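Local coordinates for allergen Bos d 2 (Bos taurus, PDB 4WFV), which probably carries pheromones or other small odorant molecules as a secreted lipocalin, and is a major allergen of cow dander, at residues W16-A21 / M113-A118; P34-Y39 / E146-T151; S50-F55 / L65-A70; S10-E15 / R40-I45; G84-E89 / V102-G107. All blocks are in the same frame, centred on the assembly; numbering follows the deposited sequence.

Contact 1: W16-A21 / M113-A118; sequences WRIIYA and MTEGLA
Leu-117 packs between Trp-16 and Ile-18 on the closely filled, buried face. Its CD2 lies 3.7 Å from Ile-18 CB, while its CB comes 3.9 Å from Trp-16 CE3; the indole crosses the leucine at about a right angle and turns an edge to the backbone of Ala-118. Ile-18, with CG1 anti to the backbone N (chi1 -174°), lays its CD1 against the CB and CG of Glu-115. Branched aliphatic residues suit this buried face, and the glutamate among them has its OE1 hydrogen-bonded to Tyr-39 OH and Thr-100 OG1. Equally close is Ala-118 CB, small enough to lie against Ile-19, whose CG1 it meets at 3.6 Å. The strands 17-23 and 110-118 run antiparallel, neighbours in the lipocalin barrel, but their register slips by one residue: Ile-19 and Tyr-20 both face Gly-116, a classic beta bulge. Gly-116 O therefore takes two N-H groups, from Ile-19 N at 2.8 Å and from Tyr-20 N at 3.2 Å. Packing is looser where the Tyr-20 ring leads away from Gly-116 toward Phe-123, and where the long, exposed chain of Arg-17 runs out to solvent.

Contact 2: P34-Y39 / E146-T151; sequences PLRNYY and ENLIKT
The backbones of Tyr-38 and Leu-148 stay 7.5 Å apart at their CA atoms, too far for strand pairing, and long side chains bridge the interval. Arg-36 does most of it: CG is anti to the backbone N (chi1 -165°) and the chain is extended as far as NE, which carries the guanidinium across to the 146-151 segment. There NH1 forms a salt bridge with Glu-146 OE1 at 2.9 Å, meeting the oxygen on its anti side with the two planes 68° apart. NH2 gives a hydrogen bond to Thr-151 OG1 at 2.8 Å, close to the guanidinium plane, and NE gives one to Tyr-38 OH at 2.9 Å. Leu-148 CD1 covers one face of the group, 3.5 Å above its plane and over the centre. Arginine suits the place because its N-H groups radiate in one plane while its flat face accepts a hydrocarbon. In the lipocalin fold this ties the chain leading into strand 38-45 to strand 146-147 and the turn after it. Ile-29 O also accepts from NH1, and a water links NH2 to Glu-146 OE1, so several bonds limit the rotation of this buried cation. Tyr-38 OH and Thr-151 OG1 share a further hydrogen bond of 2.8 Å. Leu-148 O approaches the edge of the Tyr-38 ring, 3.4 Å from Tyr-38 CE1.

Contact 3: S50-F55 / L65-A70; sequences SLSITF and LLTEVA
Phe-55 lays one face of its ring over Leu-66, whose CB stands 4.2 Å from the ring centroid in a CH-pi contact. Phe-55 CG lies between the backbone N and the carbonyl carbon (chi1 62°), which swings the ring across to the neighbouring strand; its edge then meets Glu-68, with Phe-55 CE1 3.6 Å from Glu-68 CG. The glutamate thus offers its methylene portion to the aromatic, and Phe-82 comes edge-to-face to the same ring. On the opposite side of the sheet, partly open to solvent, small beta-branched and hydroxyl residues fit: Thr-54 OG1 and Thr-67 OG1 share a hydrogen bond of 2.8 Å across a non-hydrogen-bonded pair, and Thr-67 CG2 packs 3.4 Å from Ser-52 OG. Thr-54 CG2 touches Leu-65 CD1 at 3.7 Å. Between the two faces the backbone is regular, with paired N-H...O bonds at Leu-51 and Ala-70, Ile-53 and Glu-68, and Phe-55 and Leu-66. This unbroken ladder belongs to the antiparallel beta hairpin of strands 50-59 and 62-74, one of the up-and-down hairpins of the lipocalin barrel.

Contact 4: S10-E15 / R40-I45; sequences SKIPGE and RRIECI
Gly-14 and Ile-42 form a single antiparallel bridge, by which the segment leading into strand 17-23 lies along strand 38-45 of the lipocalin barrel. Gly-14 sits in the Gly-Glu-Trp part of the N-terminal lipocalin signature, Gly-x-Trp. Its backbone bonds are reciprocal: Gly-14 N donates to Ile-42 O at 2.8 Å and Ile-42 N to Gly-14 O at 3.0 Å. Glycine suits the place because its backbone angles (phi 145°) would jam a CB against the preceding carbonyl oxygen.

The apolar contacts lie toward Cys-44. Ile-12 CG2 meets Ile-42 CG2 at 3.9 Å, and the Pro-13 ring brings CG to 3.8 Å from the sulfur SG of Cys-44, which is held in the disulfide with Cys-48.

Charges gather on the exposed side. From the fully extended Arg-41, NE donates to Glu-43 OE2 at 2.6 Å in a salt bridge close to the guanidinium plane. Glu-15, bent at chi2, comes instead over one guanidinium face, its OE2 3.4 Å from Arg-41 NE in a salt bridge of charges only, with no N-H directed at the oxygen.

Contact 5: G84-E89 / V102-G107; sequences GTNTLE and VENYDG
Asn-104 ND2 makes two hydrogen bonds, to Asn-86 OD1 at 2.8 Å and to Tyr-83 O. The acceptor OD1 lies in the amide plane of Asn-104, but the donor stands 39° out of the carbonyl plane of Asn-86. The two amide planes are turned 40° against each other. Asn-86 ND2 in turn bonds Phe-82 O and Leu-80 O, which fixes the flip of its amide. Asparagine suits this buried pair because each amide can both give and accept. Further along the same face the packing becomes apolar, where Val-102 CG2 meets Leu-88 CG at 3.9 Å. These residues belong to the hairpin of strands 85-93 and 97-105, an up-and-down step of the lipocalin barrel, and its ladder closes with paired backbone bonds at Thr-87 with Glu-103 and Thr-85 with Tyr-105. On the other face Thr-87 and Glu-103 lie side by side, Thr-87 OG1 3.6 Å from Glu-103 CB, and a water spans Thr-87 OG1 at 2.7 Å and Glu-103 OE1 at 3.0 Å, while Glu-103 OE2 is hydrogen-bonded to Tyr-101 OH. Gly-84 CA passes 3.3 Å from Tyr-105 O, a close approach that glycine, with its positive phi of 109°, allows.

Overall arrangement
All five contacts serve one antiparallel sheet that closes into the lipocalin barrel. Contacts 1, 2 and 4 interleave along the chain, each joining an early segment to a later one; the hairpins of contacts 3 and 5 follow in series, both nested inside the loop closed by contact 1. Contacts 2 and 4 share strand 38-45 and bring the chain's two terminal regions onto it. Contact 1 lies nearest the chain's centre. The centres of contacts 1 and 2 are about 8 Å apart, those of contacts 4 and 5 about 20 Å, the widest separation. Tyr-39 of contact 2 reaches contacts 1 and 5, its OH hydrogen-bonding Glu-115 and packing on Leu-88, as befits a barrel whose interior probably carries a small ligand.

Contact 1: W16-A21 / M113-A118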
# COMPACT_ATOMS: atom_id res chain seq x y z
N TRP A 16 -10.28 -2.71 2.52
CA TRP A 16 -9.15 -3.56 2.17
C TRP A 16 -8.35 -3.99 3.39
O TRP A 16 -8.32 -3.29 4.40
CB TRP A 16 -8.20 -2.79 1.26
CG TRP A 16 -8.78 -2.43 -0.07
CD1 TRP A 16 -9.31 -1.23 -0.44
CD2 TRP A 16 -8.84 -3.27 -1.22
NE1 TRP A 16 -9.73 -1.28 -1.75
CE2 TRP A 16 -9.44 -2.52 -2.26
CE3 TRP A 16 -8.46 -4.59 -1.48
CZ2 TRP A 16 -9.66 -3.04 -3.53
CZ3 TRP A 16 -8.67 -5.11 -2.75
CH2 TRP A 16 -9.28 -4.34 -3.75
N ARG A 17 -7.75 -5.17 3.31
CA ARG A 17 -6.73 -5.60 4.27
C ARG A 17 -5.40 -5.63 3.53
O ARG A 17 -5.35 -5.97 2.36
CB ARG A 17 -7.02 -7.00 4.79
CG ARG A 17 -8.31 -7.13 5.59
CD ARG A 17 -8.49 -8.54 6.16
NE ARG A 17 -9.83 -8.69 6.73
CZ ARG A 17 -10.88 -9.13 6.06
NH1 ARG A 17 -10.76 -9.47 4.79
NH2 ARG A 17 -12.06 -9.23 6.65
N ILE A 18 -4.32 -5.30 4.22
CA ILE A 18 -3.01 -5.47 3.61
C ILE A 18 -2.49 -6.86 3.90
O ILE A 18 -2.49 -7.31 5.04
CB ILE A 18 -2.00 -4.39 4.05
CG1 ILE A 18 -0.70 -4.50 3.26
CG2 ILE A 18 -1.76 -4.43 5.55
CD1 ILE A 18 0.10 -3.20 3.26
N ILE A 19 -2.09 -7.56 2.84
CA ILE A 19 -1.54 -8.90 2.99
C ILE A 19 -0.01 -8.85 2.97
O ILE A 19 0.64 -9.42 3.87
CB ILE A 19 -2.04 -9.85 1.88
CG1 ILE A 19 -3.56 -9.73 1.71
CG2 ILE A 19 -1.60 -11.28 2.17
CD1 ILE A 19 -4.35 -10.00 3.00
N TYR A 20 0.55 -8.14 1.99
CA TYR A 20 2.00 -8.08 1.84
C TYR A 20 2.48 -6.66 1.64
O TYR A 20 1.76 -5.78 1.16
CB TYR A 20 2.45 -8.87 0.60
CG TYR A 20 2.17 -10.35 0.66
CD1 TYR A 20 2.91 -11.18 1.47
CD2 TYR A 20 1.18 -10.92 -0.14
CE1 TYR A 20 2.66 -12.56 1.53
CE2 TYR A 20 0.91 -12.28 -0.09
CZ TYR A 20 1.66 -13.09 0.73
OH TYR A 20 1.40 -14.44 0.79
N ALA A 21 3.75 -6.46 1.98
CA ALA A 21 4.47 -5.27 1.54
C ALA A 21 5.86 -5.72 1.13
O ALA A 21 6.33 -6.77 1.56
CB ALA A 21 4.56 -4.22 2.65
N MET A 113 8.69 0.81 -2.86
CA MET A 113 7.95 -0.26 -2.20
C MET A 113 6.60 -0.53 -2.86
O MET A 113 6.09 0.27 -3.64
CB MET A 113 7.76 0.06 -0.71
CG MET A 113 6.86 1.22 -0.43
SD MET A 113 6.55 1.43 1.34
CE MET A 113 5.37 0.14 1.70
N THR A 114 6.06 -1.70 -2.55
CA THR A 114 4.70 -2.00 -2.97
C THR A 114 3.91 -2.52 -1.80
O THR A 114 4.48 -2.97 -0.80
CB THR A 114 4.66 -3.08 -4.06
OG1 THR A 114 5.26 -4.28 -3.56
CG2 THR A 114 5.36 -2.61 -5.36
N GLU A 115 2.59 -2.46 -1.95
CA GLU A 115 1.67 -3.04 -0.98
C GLU A 115 0.66 -3.89 -1.73
O GLU A 115 0.14 -3.48 -2.79
CB GLU A 115 0.94 -1.94 -0.21
CG GLU A 115 1.90 -1.07 0.59
CD GLU A 115 1.29 0.22 1.07
OE1 GLU A 115 0.58 0.87 0.29
OE2 GLU A 115 1.52 0.58 2.24
N GLY A 116 0.41 -5.08 -1.20
CA GLY A 116 -0.56 -6.00 -1.79
C GLY A 116 -1.75 -6.13 -0.87
O GLY A 116 -1.62 -6.68 0.23
N LEU A 117 -2.90 -5.64 -1.31
CA LEU A 117 -4.10 -5.59 -0.50
C LEU A 117 -5.10 -6.60 -1.04
O LEU A 117 -5.10 -6.90 -2.24
CB LEU A 117 -4.73 -4.19 -0.56
CG LEU A 117 -3.86 -2.95 -0.42
CD1 LEU A 117 -4.75 -1.69 -0.41
CD2 LEU A 117 -3.05 -3.00 0.84
N ALA A 118 -5.95 -7.13 -0.16
CA ALA A 118 -6.99 -8.08 -0.56
C ALA A 118 -8.30 -7.81 0.15
O ALA A 118 -8.33 -7.22 1.23
CB ALA A 118 -6.56 -9.50 -0.28

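Contact 2: P34-Y39 / E146-T151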
# COMPACT_ATOMS: atom_id res chain seq x y z
N PRO A 34 8.08 2.74 9.76
CA PRO A 34 7.17 3.84 9.43
C PRO A 34 6.20 3.52 8.29
O PRO A 34 5.07 4.02 8.29
CB PRO A 34 8.12 4.98 9.04
CG PRO A 34 9.42 4.29 8.67
CD PRO A 34 9.49 3.10 9.57
N LEU A 35 6.63 2.70 7.33
CA LEU A 35 5.80 2.41 6.16
C LEU A 35 5.18 1.04 6.22
O LEU A 35 4.76 0.51 5.20
CB LEU A 35 6.62 2.55 4.86
CG LEU A 35 7.39 3.87 4.78
CD1 LEU A 35 8.15 3.98 3.45
CD2 LEU A 35 6.45 5.06 4.98
N ARG A 36 5.11 0.46 7.41
CA ARG A 36 4.30 -0.73 7.63
C ARG A 36 2.95 -0.29 8.16
O ARG A 36 2.81 0.08 9.33
CB ARG A 36 4.98 -1.67 8.61
CG ARG A 36 4.39 -3.09 8.61
CD ARG A 36 5.04 -3.91 9.69
NE ARG A 36 4.57 -5.28 9.79
CZ ARG A 36 5.20 -6.34 9.27
NH1 ARG A 36 6.30 -6.19 8.55
NH2 ARG A 36 4.71 -7.56 9.46
N ASN A 37 1.96 -0.27 7.28
CA ASN A 37 0.69 0.37 7.57
C ASN A 37 -0.44 -0.61 7.32
O ASN A 37 -0.55 -1.19 6.23
CB ASN A 37 0.53 1.62 6.70
CG ASN A 37 1.75 2.53 6.76
OD1 ASN A 37 2.24 3.00 5.73
ND2 ASN A 37 2.25 2.77 7.97
N TYR A 38 -1.27 -0.81 8.34
CA TYR A 38 -2.32 -1.82 8.27
C TYR A 38 -3.62 -1.21 7.77
O TYR A 38 -4.42 -0.66 8.54
CB TYR A 38 -2.49 -2.50 9.64
CG TYR A 38 -1.23 -3.18 10.13
CD1 TYR A 38 -0.84 -4.42 9.64
CD2 TYR A 38 -0.43 -2.58 11.10
CE1 TYR A 38 0.32 -5.05 10.10
CE2 TYR A 38 0.73 -3.20 11.57
CZ TYR A 38 1.09 -4.44 11.05
OH TYR A 38 2.23 -5.06 11.51
N TYR A 39 -3.82 -1.32 6.46
CA TYR A 39 -4.98 -0.75 5.78
C TYR A 39 -6.29 -1.22 6.37
O TYR A 39 -6.41 -2.37 6.79
CB TYR A 39 -4.97 -1.15 4.30
CG TYR A 39 -4.11 -0.28 3.42
CD1 TYR A 39 -2.72 -0.37 3.47
CD2 TYR A 39 -4.68 0.63 2.54
CE1 TYR A 39 -1.92 0.42 2.66
CE2 TYR A 39 -3.88 1.42 1.72
CZ TYR A 39 -2.51 1.32 1.78
OH TYR A 39 -1.74 2.13 0.96
N GLU A 146 7.26 -8.88 3.08
CA GLU A 146 6.81 -9.10 4.46
C GLU A 146 5.34 -9.48 4.39
O GLU A 146 4.58 -8.85 3.64
CB GLU A 146 6.96 -7.81 5.28
CG GLU A 146 8.40 -7.34 5.54
CD GLU A 146 9.02 -8.02 6.75
OE1 GLU A 146 8.37 -8.09 7.81
OE2 GLU A 146 10.18 -8.48 6.65
N ASN A 147 4.93 -10.50 5.14
CA ASN A 147 3.50 -10.77 5.27
C ASN A 147 2.97 -9.96 6.44
O ASN A 147 3.29 -10.23 7.60
CB ASN A 147 3.21 -12.26 5.47
CG ASN A 147 1.72 -12.55 5.57
OD1 ASN A 147 0.99 -11.88 6.31
ND2 ASN A 147 1.25 -13.53 4.80
N LEU A 148 2.23 -8.91 6.13
CA LEU A 148 1.72 -8.00 7.14
C LEU A 148 0.46 -8.51 7.85
O LEU A 148 0.28 -8.23 9.03
CB LEU A 148 1.43 -6.63 6.52
CG LEU A 148 2.58 -5.63 6.60
CD1 LEU A 148 3.84 -6.18 5.94
CD2 LEU A 148 2.17 -4.31 5.94
N ILE A 149 -0.40 -9.23 7.15
CA ILE A 149 -1.63 -9.64 7.82
C ILE A 149 -1.33 -10.56 9.01
O ILE A 149 -2.04 -10.53 10.02
CB ILE A 149 -2.68 -10.21 6.85
CG1 ILE A 149 -3.98 -10.47 7.63
CG2 ILE A 149 -2.19 -11.48 6.18
CD1 ILE A 149 -5.18 -10.64 6.76
N LYS A 150 -0.25 -11.34 8.92
CA LYS A 150 0.10 -12.25 10.01
C LYS A 150 0.58 -11.53 11.28
O LYS A 150 0.70 -12.15 12.34
CB LYS A 150 1.14 -13.28 9.56
CG LYS A 150 0.57 -14.31 8.58
CD LYS A 150 1.64 -15.23 8.03
CE LYS A 150 1.05 -16.19 7.00
NZ LYS A 150 0.14 -17.17 7.65
N THR A 151 0.84 -10.23 11.19
CA THR A 151 1.15 -9.46 12.40
C THR A 151 0.12 -8.36 12.65
O THR A 151 0.32 -7.50 13.52
CB THR A 151 2.57 -8.83 12.34
OG1 THR A 151 2.61 -7.81 11.34
CG2 THR A 151 3.63 -9.89 12.04
O HOH W 1 6.56 -9.78 9.05

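Contact 3: S50-F55 / L65-A70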
# COMPACT_ATOMS: atom_id res chain seq x y z
N SER A 50 -8.88 12.72 -5.31
CA SER A 50 -8.14 12.45 -4.08
C SER A 50 -8.55 11.09 -3.51
O SER A 50 -9.65 10.58 -3.80
CB SER A 50 -8.37 13.55 -3.04
OG SER A 50 -7.72 14.75 -3.42
N LEU A 51 -7.67 10.51 -2.70
CA LEU A 51 -7.98 9.29 -1.97
C LEU A 51 -7.93 9.55 -0.47
O LEU A 51 -7.05 10.27 0.02
CB LEU A 51 -6.99 8.18 -2.31
CG LEU A 51 -6.83 7.75 -3.76
CD1 LEU A 51 -5.78 6.65 -3.85
CD2 LEU A 51 -8.16 7.27 -4.34
N SER A 52 -8.87 8.98 0.27
CA SER A 52 -8.82 9.00 1.72
C SER A 52 -8.45 7.59 2.16
O SER A 52 -9.13 6.63 1.81
CB SER A 52 -10.18 9.40 2.29
OG SER A 52 -10.14 9.43 3.70
N ILE A 53 -7.36 7.45 2.91
CA ILE A 53 -6.88 6.14 3.30
C ILE A 53 -6.83 6.05 4.82
O ILE A 53 -6.16 6.86 5.49
CB ILE A 53 -5.48 5.85 2.72
CG1 ILE A 53 -5.49 6.03 1.20
CG2 ILE A 53 -5.02 4.44 3.09
CD1 ILE A 53 -4.11 5.96 0.57
N THR A 54 -7.53 5.07 5.37
CA THR A 54 -7.60 4.85 6.80
C THR A 54 -6.87 3.55 7.15
O THR A 54 -7.09 2.51 6.51
CB THR A 54 -9.05 4.82 7.28
OG1 THR A 54 -9.65 6.11 7.06
CG2 THR A 54 -9.12 4.48 8.76
N PHE A 55 -5.96 3.63 8.11
CA PHE A 55 -5.07 2.51 8.41
C PHE A 55 -4.56 2.63 9.84
O PHE A 55 -4.63 3.70 10.45
CB PHE A 55 -3.87 2.51 7.45
CG PHE A 55 -3.01 3.75 7.54
CD1 PHE A 55 -3.35 4.90 6.85
CD2 PHE A 55 -1.87 3.76 8.33
CE1 PHE A 55 -2.57 6.04 6.94
CE2 PHE A 55 -1.09 4.90 8.42
CZ PHE A 55 -1.44 6.03 7.72
N LEU A 65 -5.03 4.51 14.96
CA LEU A 65 -5.86 4.69 13.77
C LEU A 65 -5.63 6.05 13.12
O LEU A 65 -5.85 7.10 13.74
CB LEU A 65 -7.35 4.50 14.09
CG LEU A 65 -8.31 4.42 12.90
CD1 LEU A 65 -7.97 3.23 12.02
CD2 LEU A 65 -9.78 4.37 13.33
N LEU A 66 -5.20 6.03 11.86
CA LEU A 66 -4.90 7.26 11.14
C LEU A 66 -5.68 7.31 9.83
O LEU A 66 -6.03 6.27 9.26
CB LEU A 66 -3.41 7.35 10.84
CG LEU A 66 -2.45 7.38 12.03
CD1 LEU A 66 -1.01 7.35 11.56
CD2 LEU A 66 -2.71 8.61 12.90
N THR A 67 -5.95 8.52 9.37
CA THR A 67 -6.50 8.73 8.04
C THR A 67 -5.65 9.77 7.33
O THR A 67 -5.42 10.86 7.85
CB THR A 67 -7.96 9.21 8.09
OG1 THR A 67 -8.77 8.18 8.67
CG2 THR A 67 -8.47 9.52 6.69
N GLU A 68 -5.17 9.42 6.14
CA GLU A 68 -4.38 10.33 5.32
C GLU A 68 -5.08 10.58 3.98
O GLU A 68 -5.72 9.70 3.43
CB GLU A 68 -2.98 9.76 5.06
CG GLU A 68 -2.13 9.57 6.31
CD GLU A 68 -1.51 10.87 6.79
OE1 GLU A 68 -1.54 11.85 6.02
OE2 GLU A 68 -1.02 10.90 7.94
N VAL A 69 -4.95 11.80 3.46
CA VAL A 69 -5.53 12.11 2.16
C VAL A 69 -4.42 12.29 1.14
O VAL A 69 -3.46 13.02 1.37
CB VAL A 69 -6.40 13.38 2.22
CG1 VAL A 69 -6.94 13.72 0.84
CG2 VAL A 69 -7.54 13.18 3.21
N ALA A 70 -4.54 11.58 0.02
CA ALA A 70 -3.58 11.68 -1.07
C ALA A 70 -4.21 12.40 -2.25
O ALA A 70 -5.35 12.13 -2.61
CB ALA A 70 -3.12 10.29 -1.49

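Contact 4: S10-E15 / R40-I45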
# COMPACT_ATOMS: atom_id res chain seq x y z
N SER A 10 -13.24 2.39 -10.16
CA SER A 10 -14.38 2.07 -9.29
C SER A 10 -14.06 0.90 -8.36
O SER A 10 -14.75 0.68 -7.36
CB SER A 10 -15.65 1.77 -10.09
OG SER A 10 -15.63 0.48 -10.65
N LYS A 11 -13.01 0.16 -8.67
CA LYS A 11 -12.60 -0.97 -7.83
C LYS A 11 -11.66 -0.54 -6.69
O LYS A 11 -11.33 -1.35 -5.83
CB LYS A 11 -11.94 -2.06 -8.68
CG LYS A 11 -12.85 -2.57 -9.79
CD LYS A 11 -12.23 -3.70 -10.58
CE LYS A 11 -13.14 -4.12 -11.73
NZ LYS A 11 -14.55 -4.21 -11.28
N ILE A 12 -11.27 0.73 -6.68
CA ILE A 12 -10.35 1.21 -5.64
C ILE A 12 -10.99 1.38 -4.26
O ILE A 12 -10.42 0.94 -3.26
CB ILE A 12 -9.64 2.51 -6.08
CG1 ILE A 12 -8.71 2.23 -7.28
CG2 ILE A 12 -8.87 3.13 -4.90
CD1 ILE A 12 -8.21 3.48 -7.98
N PRO A 13 -12.17 2.02 -4.17
CA PRO A 13 -12.79 2.21 -2.86
C PRO A 13 -13.16 0.88 -2.23
O PRO A 13 -13.45 -0.09 -2.94
CB PRO A 13 -14.07 3.00 -3.18
CG PRO A 13 -13.81 3.65 -4.48
CD PRO A 13 -12.94 2.70 -5.24
N GLY A 14 -13.14 0.83 -0.91
CA GLY A 14 -13.60 -0.35 -0.20
C GLY A 14 -12.83 -0.66 1.06
O GLY A 14 -11.90 0.07 1.42
N GLU A 15 -13.22 -1.77 1.70
CA GLU A 15 -12.62 -2.23 2.96
C GLU A 15 -11.47 -3.22 2.76
O GLU A 15 -11.65 -4.44 2.88
CB GLU A 15 -13.68 -2.90 3.83
CG GLU A 15 -14.93 -2.07 4.03
CD GLU A 15 -14.72 -0.95 5.01
OE1 GLU A 15 -13.88 -1.11 5.93
OE2 GLU A 15 -15.39 0.09 4.87
N ARG A 40 -7.27 -0.32 6.39
CA ARG A 40 -8.64 -0.69 6.74
C ARG A 40 -9.63 -0.23 5.67
O ARG A 40 -10.59 -0.95 5.37
CB ARG A 40 -9.03 -0.14 8.12
CG ARG A 40 -8.26 -0.78 9.28
CD ARG A 40 -8.69 -2.23 9.48
NE ARG A 40 -8.06 -2.86 10.64
CZ ARG A 40 -6.91 -3.52 10.61
NH1 ARG A 40 -6.21 -3.64 9.48
NH2 ARG A 40 -6.46 -4.09 11.72
N ARG A 41 -9.42 0.94 5.09
CA ARG A 41 -10.41 1.47 4.16
C ARG A 41 -9.82 2.51 3.24
O ARG A 41 -8.97 3.30 3.65
CB ARG A 41 -11.57 2.09 4.94
CG ARG A 41 -12.75 2.50 4.07
CD ARG A 41 -13.90 3.01 4.94
NE ARG A 41 -15.06 3.39 4.14
CZ ARG A 41 -16.16 3.94 4.65
NH1 ARG A 41 -16.24 4.18 5.95
NH2 ARG A 41 -17.18 4.26 3.86
N ILE A 42 -10.26 2.49 1.98
CA ILE A 42 -9.91 3.51 1.01
C ILE A 42 -11.22 4.05 0.46
O ILE A 42 -12.13 3.27 0.16
CB ILE A 42 -9.07 2.95 -0.15
CG1 ILE A 42 -7.77 2.31 0.37
CG2 ILE A 42 -8.75 4.04 -1.16
CD1 ILE A 42 -6.95 1.63 -0.73
N GLU A 43 -11.33 5.36 0.35
CA GLU A 43 -12.46 5.96 -0.34
C GLU A 43 -11.96 6.97 -1.37
O GLU A 43 -10.90 7.58 -1.21
CB GLU A 43 -13.41 6.63 0.65
CG GLU A 43 -14.05 5.65 1.63
CD GLU A 43 -14.97 4.64 0.95
OE1 GLU A 43 -15.45 4.91 -0.18
OE2 GLU A 43 -15.22 3.57 1.54
N CYS A 44 -12.71 7.14 -2.45
CA CYS A 44 -12.39 8.14 -3.46
C CYS A 44 -13.11 9.44 -3.13
O CYS A 44 -14.24 9.42 -2.65
CB CYS A 44 -12.77 7.66 -4.86
SG CYS A 44 -11.59 6.52 -5.67
N ILE A 45 -12.44 10.55 -3.38
CA ILE A 45 -13.03 11.88 -3.22
C ILE A 45 -13.05 12.55 -4.58
O ILE A 45 -12.08 12.49 -5.32
CB ILE A 45 -12.23 12.72 -2.22
CG1 ILE A 45 -12.22 12.05 -0.85
CG2 ILE A 45 -12.79 14.14 -2.14
CD1 ILE A 45 -11.25 12.66 0.13

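Contact 5: G84-E89 / V102-G107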
# COMPACT_ATOMS: atom_id res chain seq x y z
N GLY A 84 7.78 11.57 5.51
CA GLY A 84 8.43 12.02 4.30
C GLY A 84 7.40 12.24 3.21
O GLY A 84 6.20 12.28 3.47
N THR A 85 7.88 12.40 1.99
CA THR A 85 7.02 12.68 0.87
C THR A 85 6.89 11.44 0.01
O THR A 85 7.89 10.81 -0.35
CB THR A 85 7.57 13.85 0.05
OG1 THR A 85 7.70 14.98 0.91
CG2 THR A 85 6.62 14.20 -1.09
N ASN A 86 5.65 11.09 -0.30
CA ASN A 86 5.34 9.88 -1.02
C ASN A 86 4.61 10.14 -2.31
O ASN A 86 3.72 10.98 -2.38
CB ASN A 86 4.40 9.02 -0.18
CG ASN A 86 4.98 8.66 1.16
OD1 ASN A 86 5.75 7.71 1.26
ND2 ASN A 86 4.59 9.39 2.20
N THR A 87 4.96 9.37 -3.34
CA THR A 87 4.00 9.14 -4.40
C THR A 87 3.43 7.76 -4.19
O THR A 87 4.13 6.85 -3.75
CB THR A 87 4.60 9.26 -5.81
OG1 THR A 87 5.76 8.43 -5.92
CG2 THR A 87 4.98 10.71 -6.10
N LEU A 88 2.14 7.63 -4.47
CA LEU A 88 1.44 6.35 -4.36
C LEU A 88 0.65 6.15 -5.64
O LEU A 88 -0.22 6.95 -5.97
CB LEU A 88 0.51 6.34 -3.15
CG LEU A 88 -0.25 5.04 -2.86
CD1 LEU A 88 -0.57 4.93 -1.37
CD2 LEU A 88 -1.52 4.91 -3.69
N GLU A 89 0.97 5.07 -6.34
CA GLU A 89 0.33 4.75 -7.61
C GLU A 89 -0.44 3.45 -7.49
O GLU A 89 0.10 2.45 -7.01
CB GLU A 89 1.38 4.61 -8.71
CG GLU A 89 0.76 4.37 -10.08
CD GLU A 89 1.78 4.11 -11.17
OE1 GLU A 89 2.99 4.13 -10.88
OE2 GLU A 89 1.36 3.88 -12.32
N VAL A 102 4.77 2.65 -4.21
CA VAL A 102 5.06 3.86 -3.46
C VAL A 102 6.54 4.20 -3.58
O VAL A 102 7.39 3.31 -3.46
CB VAL A 102 4.71 3.66 -1.98
CG1 VAL A 102 5.24 4.81 -1.12
CG2 VAL A 102 3.20 3.47 -1.81
N GLU A 103 6.83 5.46 -3.85
CA GLU A 103 8.19 5.97 -3.70
C GLU A 103 8.17 6.96 -2.54
O GLU A 103 7.47 7.98 -2.58
CB GLU A 103 8.72 6.63 -4.99
CG GLU A 103 8.80 5.65 -6.15
CD GLU A 103 9.59 6.18 -7.33
OE1 GLU A 103 9.85 7.41 -7.38
OE2 GLU A 103 9.93 5.37 -8.22
N ASN A 104 8.93 6.64 -1.50
CA ASN A 104 9.01 7.50 -0.33
C ASN A 104 10.38 8.15 -0.26
O ASN A 104 11.40 7.49 -0.50
CB ASN A 104 8.76 6.67 0.94
CG ASN A 104 9.10 7.41 2.22
OD1 ASN A 104 10.24 7.38 2.69
ND2 ASN A 104 8.11 8.07 2.80
N TYR A 105 10.41 9.44 0.04
CA TYR A 105 11.66 10.14 0.25
C TYR A 105 11.63 10.76 1.64
O TYR A 105 10.70 11.50 1.97
CB TYR A 105 11.84 11.23 -0.81
CG TYR A 105 13.00 12.18 -0.56
CD1 TYR A 105 14.32 11.73 -0.59
CD2 TYR A 105 12.77 13.53 -0.32
CE1 TYR A 105 15.38 12.62 -0.37
CE2 TYR A 105 13.81 14.40 -0.11
CZ TYR A 105 15.10 13.94 -0.13
OH TYR A 105 16.13 14.82 0.08
N ASP A 106 12.64 10.44 2.44
CA ASP A 106 12.66 10.87 3.84
C ASP A 106 13.74 11.91 4.11
O ASP A 106 14.00 12.25 5.26
CB ASP A 106 12.81 9.67 4.77
CG ASP A 106 14.17 9.02 4.68
OD1 ASP A 106 15.02 9.50 3.93
OD2 ASP A 106 14.39 8.02 5.40
N GLY A 107 14.36 12.44 3.04
CA GLY A 107 15.42 13.42 3.17
C GLY A 107 16.81 12.81 3.01
O GLY A 107 17.78 13.51 2.70
O HOH W 2 7.88 9.64 -7.12